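Local coordinates for protein retinol dehydratase (Spodoptera frugiperda, PDB 1X8K) that probably converts retinol to anhydroretinol, as a member of the cytosolic sulfotransferase family that uses a sulfonate-donor nucleotide, at residues A[67-72]-A[161-166]. The protein carries 2 engineered substitutions. Numbering follows the deposited sequence.
With ANR (anhydroretinol), chain E.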
loop_
_atom_site.group_PDB
_atom_site.type_symbol
_atom_site.label_atom_id
_atom_site.label_comp_id
_atom_site.label_asym_id
_atom_site.label_seq_id
_atom_site.Cartn_x
_atom_site.Cartn_y
_atom_site.Cartn_z
ATOM N N PHE A 67 6.770 6.238 37.886
ATOM C CA PHE A 67 6.410 6.061 36.484
ATOM C C PHE A 67 6.172 4.607 36.172
ATOM O O PHE A 67 6.935 3.730 36.619
ATOM C CB PHE A 67 7.533 6.526 35.554
ATOM C CG PHE A 67 7.519 7.991 35.235
ATOM C CD1 PHE A 67 7.873 8.934 36.190
ATOM C CD2 PHE A 67 7.222 8.426 33.955
ATOM C CE1 PHE A 67 7.903 10.290 35.879
ATOM C CE2 PHE A 67 7.256 9.791 33.633
ATOM C CZ PHE A 67 7.591 10.723 34.596
ATOM N N VAL A 68 5.138 4.351 35.372
ATOM C CA VAL A 68 4.950 3.041 34.760
ATOM C C VAL A 68 5.080 3.164 33.238
ATOM O O VAL A 68 4.308 3.884 32.600
ATOM C CB VAL A 68 3.622 2.385 35.214
ATOM C CG1 VAL A 68 3.294 1.104 34.399
ATOM C CG2 VAL A 68 3.678 2.114 36.720
ATOM N N ALA A 69 6.078 2.477 32.682
ATOM C CA ALA A 69 6.466 2.609 31.271
ATOM C C ALA A 69 6.431 1.267 30.555
ATOM O O ALA A 69 6.343 0.200 31.180
ATOM C CB ALA A 69 7.861 3.247 31.138
ATOM N N SER A 70 6.521 1.312 29.236
ATOM C CA SER A 70 6.335 0.115 28.441
ATOM C C SER A 70 6.176 0.512 26.987
ATOM O O SER A 70 5.657 1.599 26.684
ATOM C CB SER A 70 5.055 -0.584 28.900
ATOM O OG SER A 70 3.941 0.287 28.730
ATOM N N TYR A 71 6.605 -0.352 26.075
ATOM C CA TYR A 71 5.981 -0.299 24.766
ATOM C C TYR A 71 4.507 -0.668 25.045
ATOM O O TYR A 71 4.236 -1.473 25.947
ATOM C CB TYR A 71 6.637 -1.233 23.744
ATOM C CG TYR A 71 6.011 -1.035 22.407
ATOM C CD1 TYR A 71 6.480 -0.042 21.530
ATOM C CD2 TYR A 71 4.879 -1.756 22.044
ATOM C CE1 TYR A 71 5.862 0.189 20.302
ATOM C CE2 TYR A 71 4.251 -1.536 20.828
ATOM C CZ TYR A 71 4.750 -0.574 19.973
ATOM O OH TYR A 71 4.104 -0.377 18.797
ATOM N N GLN A 72 3.556 -0.067 24.331
ATOM C CA GLN A 72 2.131 -0.346 24.590
ATOM C C GLN A 72 1.775 -1.831 24.566
ATOM O O GLN A 72 2.461 -2.614 23.926
ATOM C CB GLN A 72 1.263 0.383 23.580
ATOM C CG GLN A 72 1.162 -0.301 22.211
ATOM C CD GLN A 72 0.186 0.414 21.302
ATOM O OE1 GLN A 72 -0.680 -0.215 20.691
ATOM N NE2 GLN A 72 0.305 1.736 21.225
ATOM N N VAL A 161 2.492 8.375 37.024
ATOM C CA VAL A 161 2.590 8.653 35.591
ATOM C C VAL A 161 2.544 7.394 34.734
ATOM O O VAL A 161 3.251 6.435 34.994
ATOM C CB VAL A 161 3.849 9.507 35.235
ATOM C CG1 VAL A 161 3.889 9.843 33.724
ATOM C CG2 VAL A 161 3.901 10.806 36.067
ATOM N N LYS A 162 1.701 7.414 33.707
ATOM C CA LYS A 162 1.684 6.382 32.679
ATOM C C LYS A 162 2.354 6.966 31.450
ATOM O O LYS A 162 2.241 8.171 31.203
ATOM C CB LYS A 162 0.231 6.002 32.343
ATOM C CG LYS A 162 0.047 4.928 31.267
ATOM C CD LYS A 162 -1.427 4.722 30.933
ATOM C CE LYS A 162 -1.609 3.978 29.602
ATOM N NZ LYS A 162 -3.026 3.990 29.168
ATOM N N THR A 163 3.057 6.129 30.687
ATOM C CA THR A 163 3.688 6.581 29.449
ATOM C C THR A 163 4.174 5.426 28.601
ATOM O O THR A 163 4.637 4.408 29.130
ATOM C CB THR A 163 4.870 7.552 29.724
ATOM O OG1 THR A 163 5.325 8.116 28.483
ATOM C CG2 THR A 163 6.095 6.799 30.236
ATOM N N HIS A 164 4.085 5.605 27.286
ATOM C CA HIS A 164 4.603 4.652 26.320
ATOM C C HIS A 164 5.829 5.266 25.616
ATOM O O HIS A 164 6.309 4.760 24.593
ATOM C CB HIS A 164 3.494 4.266 25.347
ATOM C CG HIS A 164 2.387 3.460 25.975
ATOM N ND1 HIS A 164 2.600 2.259 26.628
ATOM C CD2 HIS A 164 1.052 3.685 26.047
ATOM C CE1 HIS A 164 1.451 1.782 27.064
ATOM N NE2 HIS A 164 0.495 2.627 26.725
ATOM N N LEU A 165 6.345 6.350 26.205
ATOM C CA LEU A 165 7.557 7.036 25.730
ATOM C C LEU A 165 8.879 6.310 26.038
ATOM O O LEU A 165 9.079 5.764 27.132
ATOM C CB LEU A 165 7.630 8.479 26.285
ATOM C CG LEU A 165 6.618 9.529 25.793
ATOM C CD1 LEU A 165 6.779 10.808 26.581
ATOM C CD2 LEU A 165 6.714 9.802 24.288
ATOM N N PRO A 166 9.785 6.316 25.060
ATOM C CA PRO A 166 11.155 5.827 25.263
ATOM C C PRO A 166 11.851 6.712 26.277
ATOM O O PRO A 166 11.422 7.859 26.443
ATOM C CB PRO A 166 11.802 6.033 23.894
ATOM C CG PRO A 166 10.685 6.120 22.947
ATOM C CD PRO A 166 9.558 6.763 23.677
HETATM C C15 ANR E . -2.595 2.257 26.038
HETATM C C14 ANR E . -3.633 2.727 25.279
HETATM C C13 ANR E . -4.803 3.439 25.566
HETATM C C20 ANR E . -5.429 3.527 26.992
HETATM C C12 ANR E . -5.431 4.104 24.518
HETATM C C11 ANR E . -6.576 4.893 24.487
HETATM C C10 ANR E . -6.560 6.202 24.070
HETATM C C9 ANR E . -7.478 7.222 23.935
HETATM C C19 ANR E . -7.859 8.139 25.138
HETATM C C8 ANR E . -8.024 7.405 22.679
HETATM C C7 ANR E . -8.910 8.359 22.275
HETATM C C6 ANR E . -9.524 8.944 21.143
HETATM C C1 ANR E . -9.421 8.547 19.539
HETATM C C17 ANR E . -9.974 7.113 19.253
HETATM C C18 ANR E . -8.047 8.806 18.893
HETATM C C2 ANR E . -10.242 9.370 18.489
HETATM C C3 ANR E . -11.116 10.511 19.023
HETATM C C4 ANR E . -11.056 10.694 20.545
HETATM C C5 ANR E . -10.353 10.005 21.489
HETATM C C16 ANR E . -10.631 10.572 22.916
#
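Val68 and Val161 join two neighbouring parallel strands of the central sheet, the N-H of Val68 meeting Val161 O at 2.8 Å in a nearly straight bond. Val68 O then accepts a longer, more bent bond from Thr163 N (3.2 Å, 139° at the hydrogen).

On the face bearing Phe67, Ala69 and Thr163, the contact is apolar. Phe67 and Val161 lie side by side, and Val161 CB sits over the centre of the phenyl ring, 3.7 Å from its centroid, in a CH-pi contact. Thr163 CG2 approaches the ring edge and also reaches Ala69 CB. Met180 of strand 179-184 adds to this packing.

Farther along, His164 makes the side-chain polar link. With CG anti to its own carbonyl carbon (chi1 -68°), the ring swings towards the other segment, and ND1 donates to Ser70 O at 3.1 Å. The acceptor lies in the imidazole plane, but the donor stands well above the carbonyl plane; a weak second bond runs from ND1 to Ser70 OG, whose stronger partner is Thr76. Gln72 CB lies over one face of the ring, 3.8 Å from its centroid, a CH-pi contact that, with the ND1 bond, helps to hold the ring's rotation. Thr163 OG1 accepts from Leu165 N in an ST turn and also bonds Asp107, which holds His164 N as well.

His164 NE2, 3.2 Å from C15, and Lys162 NZ, 3.3 Å from C20, both face anhydroretinol; the extended Lys162 also makes a cation-pi contact with Tyr105.

The pair belongs to the five-stranded parallel sheet (order 2-3-1-4-5) of the P-loop-like sulfotransferase fold. The loop between strand 66-70 and helix 76-87 probably corresponds to the family's 5'-phosphosulfate-binding loop; adenosine-3'-5'-diphosphate lies about 5 Å from the His164 side chain, so His164 is close to both nucleotide and anhydroretinol.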